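Local coordinates for periplasmic binding protein component of an ABC type zinc uptake transporter (Synechocystis sp., PDB 2OV3) that binds zinc in the periplasm and probably delivers it to an ABC-type zinc uptake transporter, at residues Asn76-Asp81 against Ala117-Glu122. Numbering follows the deposited sequence.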
ATOM      1  N   ASN A  76      -9.579  23.087  10.328  1.00 41.74           N
ATOM      2  CA  ASN A  76      -8.275  23.512  10.815  1.00 41.91           C
ATOM      3  C   ASN A  76      -7.267  22.389  10.677  1.00 40.85           C
ATOM      4  O   ASN A  76      -6.059  22.613  10.666  1.00 41.46           O
ATOM      5  CB  ASN A  76      -8.388  23.934  12.272  1.00 42.79           C
ATOM      6  CG  ASN A  76      -9.543  24.868  12.498  1.00 45.05           C
ATOM      7  OD1 ASN A  76      -9.686  25.868  11.789  1.00 46.25           O
ATOM      8  ND2 ASN A  76     -10.386  24.549  13.476  1.00 45.87           N
ATOM      9  N   MET A  77      -7.782  21.176  10.562  1.00 39.18           N
ATOM     10  CA  MET A  77      -6.939  20.005  10.419  1.00 37.54           C
ATOM     11  C   MET A  77      -6.079  20.132   9.162  1.00 36.11           C
ATOM     12  O   MET A  77      -6.608  20.292   8.066  1.00 36.70           O
ATOM     13  CB  MET A  77      -7.830  18.773  10.329  1.00 37.31           C
ATOM     14  CG  MET A  77      -7.101  17.461  10.251  1.00 35.61           C
ATOM     15  SD  MET A  77      -8.290  16.133  10.324  1.00 33.02           S
ATOM     16  CE  MET A  77      -8.821  16.076   8.614  1.00 32.73           C
ATOM     17  N   LYS A  78      -4.758  20.072   9.316  1.00 33.52           N
ATOM     18  CA  LYS A  78      -3.867  20.179   8.164  1.00 32.23           C
ATOM     19  C   LYS A  78      -3.853  18.876   7.374  1.00 31.37           C
ATOM     20  O   LYS A  78      -3.541  17.818   7.920  1.00 30.45           O
ATOM     21  CB  LYS A  78      -2.437  20.509   8.603  1.00 31.91           C
ATOM     22  CG  LYS A  78      -1.456  20.682   7.442  1.00 35.41           C
ATOM     23  CD  LYS A  78      -1.704  21.994   6.696  1.00 38.57           C
ATOM     24  CE  LYS A  78      -0.807  22.154   5.465  1.00 38.83           C
ATOM     25  NZ  LYS A  78      -1.165  21.211   4.363  1.00 39.58           N
ATOM     26  N   LEU A  79      -4.194  18.952   6.090  1.00 30.10           N
ATOM     27  CA  LEU A  79      -4.192  17.763   5.250  1.00 29.62           C
ATOM     28  C   LEU A  79      -2.813  17.611   4.631  1.00 29.25           C
ATOM     29  O   LEU A  79      -2.316  18.503   3.949  1.00 28.56           O
ATOM     30  CB  LEU A  79      -5.255  17.866   4.152  1.00 30.66           C
ATOM     31  CG  LEU A  79      -6.695  18.070   4.636  1.00 30.83           C
ATOM     32  CD1 LEU A  79      -7.635  18.118   3.445  1.00 28.47           C
ATOM     33  CD2 LEU A  79      -7.080  16.946   5.592  1.00 31.21           C
ATOM     34  N   ILE A  80      -2.186  16.474   4.884  1.00 27.73           N
ATOM     35  CA  ILE A  80      -0.866  16.232   4.349  1.00 26.74           C
ATOM     36  C   ILE A  80      -0.953  15.248   3.182  1.00 26.52           C
ATOM     37  O   ILE A  80      -1.196  14.056   3.370  1.00 26.07           O
ATOM     38  CB  ILE A  80       0.074  15.671   5.448  1.00 27.30           C
ATOM     39  CG1 ILE A  80      -0.092  16.489   6.735  1.00 28.70           C
ATOM     40  CG2 ILE A  80       1.513  15.741   4.994  1.00 28.04           C
ATOM     41  CD1 ILE A  80       0.686  15.961   7.928  1.00 27.24           C
ATOM     42  N   ASP A  81      -0.785  15.767   1.973  1.00 23.94           N
ATOM     43  CA  ASP A  81      -0.807  14.936   0.787  1.00 21.60           C
ATOM     44  C   ASP A  81       0.579  14.338   0.726  1.00 20.63           C
ATOM     45  O   ASP A  81       1.520  14.966   0.231  1.00 20.09           O
ATOM     46  CB  ASP A  81      -1.059  15.787  -0.455  1.00 22.63           C
ATOM     47  CG  ASP A  81      -1.120  14.966  -1.734  1.00 23.26           C
ATOM     48  OD1 ASP A  81      -0.978  13.727  -1.672  1.00 22.74           O
ATOM     49  OD2 ASP A  81      -1.320  15.572  -2.810  1.00 25.86           O
ATOM     50  N   ALA A 117       7.613  14.245   7.676  1.00 25.55           N
ATOM     51  CA  ALA A 117       8.567  14.853   8.590  1.00 25.65           C
ATOM     52  C   ALA A 117       8.579  16.366   8.401  1.00 25.41           C
ATOM     53  O   ALA A 117       8.396  17.123   9.356  1.00 23.22           O
ATOM     54  CB  ALA A 117       9.954  14.275   8.335  1.00 23.26           C
ATOM     55  N   LYS A 118       8.787  16.798   7.161  1.00 25.77           N
ATOM     56  CA  LYS A 118       8.807  18.212   6.856  1.00 26.97           C
ATOM     57  C   LYS A 118       7.569  18.882   7.458  1.00 27.84           C
ATOM     58  O   LYS A 118       7.670  19.922   8.107  1.00 28.00           O
ATOM     59  CB  LYS A 118       8.832  18.416   5.343  1.00 29.10           C
ATOM     60  CG  LYS A 118       8.979  19.857   4.904  1.00 31.55           C
ATOM     61  CD  LYS A 118       8.976  19.975   3.386  1.00 33.83           C
ATOM     62  CE  LYS A 118       9.199  21.418   2.953  1.00 36.17           C
ATOM     63  NZ  LYS A 118       8.192  22.332   3.575  1.00 36.57           N
ATOM     64  N   GLU A 119       6.408  18.266   7.264  1.00 27.02           N
ATOM     65  CA  GLU A 119       5.164  18.817   7.767  1.00 28.98           C
ATOM     66  C   GLU A 119       5.027  18.777   9.295  1.00 28.13           C
ATOM     67  O   GLU A 119       4.445  19.681   9.887  1.00 25.17           O
ATOM     68  CB  GLU A 119       3.988  18.107   7.093  1.00 32.80           C
ATOM     69  CG  GLU A 119       3.988  18.300   5.572  1.00 39.37           C
ATOM     70  CD  GLU A 119       3.730  19.747   5.162  1.00 43.84           C
ATOM     71  OE1 GLU A 119       2.545  20.155   5.141  1.00 46.37           O
ATOM     72  OE2 GLU A 119       4.709  20.482   4.882  1.00 45.10           O
ATOM     73  N   LEU A 120       5.561  17.738   9.929  1.00 26.95           N
ATOM     74  CA  LEU A 120       5.501  17.632  11.373  1.00 28.36           C
ATOM     75  C   LEU A 120       6.413  18.683  12.014  1.00 30.87           C
ATOM     76  O   LEU A 120       6.136  19.185  13.107  1.00 31.02           O
ATOM     77  CB  LEU A 120       5.913  16.224  11.831  1.00 26.23           C
ATOM     78  CG  LEU A 120       4.928  15.067  11.594  1.00 25.01           C
ATOM     79  CD1 LEU A 120       5.555  13.747  12.025  1.00 22.47           C
ATOM     80  CD2 LEU A 120       3.631  15.313  12.375  1.00 23.37           C
ATOM     81  N   ALA A 121       7.500  19.023  11.325  1.00 31.41           N
ATOM     82  CA  ALA A 121       8.446  20.017  11.826  1.00 32.03           C
ATOM     83  C   ALA A 121       7.883  21.424  11.721  1.00 33.51           C
ATOM     84  O   ALA A 121       8.372  22.344  12.371  1.00 34.56           O
ATOM     85  CB  ALA A 121       9.754  19.934  11.059  1.00 31.94           C
ATOM     86  N   GLU A 122       6.855  21.600  10.902  1.00 34.36           N
ATOM     87  CA  GLU A 122       6.258  22.913  10.743  1.00 35.68           C
ATOM     88  C   GLU A 122       5.252  23.179  11.846  1.00 35.34           C
ATOM     89  O   GLU A 122       5.060  24.319  12.266  1.00 36.04           O
ATOM     90  CB  GLU A 122       5.567  23.020   9.390  1.00 37.36           C
ATOM     91  CG  GLU A 122       6.479  22.787   8.206  1.00 42.78           C
ATOM     92  CD  GLU A 122       5.708  22.704   6.899  1.00 46.39           C
ATOM     93  OE1 GLU A 122       6.341  22.481   5.837  1.00 46.40           O
ATOM     94  OE2 GLU A 122       4.462  22.861   6.937  1.00 48.84           O
TER
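I80 and E119 make the apolar half of this contact, where 78-81, an edge strand of a four-stranded parallel sheet, meets the face of helix 106-123. CG2 of I80 makes the closest touch, 3.6 Å from CG of E119, and CD1 adds a looser one, 4.0 Å from CB of the same glutamate. E119 has CG beside its backbone N (chi1 -61°) and bends again at chi2 (-67°), which lays its methylenes along the isoleucine and carries the carboxylate toward K78. Branching at CB favours extended backbone and presents CG2 and the CG1-CD1 arm to the helix together. Backbone hydrogen bonds from I80 to Y55 and L57 place the strand beside strand 54-57.

The polar half is looser. K78, two residues earlier and on the same side of the strand, comes to E119 roughly perpendicular to its chain, and its NZ stands 3.9 Å from OE1 of E119, a long salt bridge. The lysine bends at chi2 and chi4, turning the ammonium back over its own strand. There NZ donates a 3.0 Å hydrogen bond to O of L79, approaching from above the carbonyl plane.

Along the helix, K118 NZ forms a salt bridge with OE1 of E122, 2.9 Å away. The 2.8 Å approach of E119 OE2 to that same OE1 of E122 is doubtful: two ionised carboxylates would repel there, and a shared proton or coordinate error could account for it. K118 is the nearer compensating charge.

L120, its CB turned from the strand, packs on L16 and I19 of helix 10-20, so E119 presents the helix to the strand. A glutamate suits this border of the alpha/beta lobe: its stem covers a buried isoleucine while its carboxylate faces the exposed lysine at long range, joining strand to helix by packing and weak attraction.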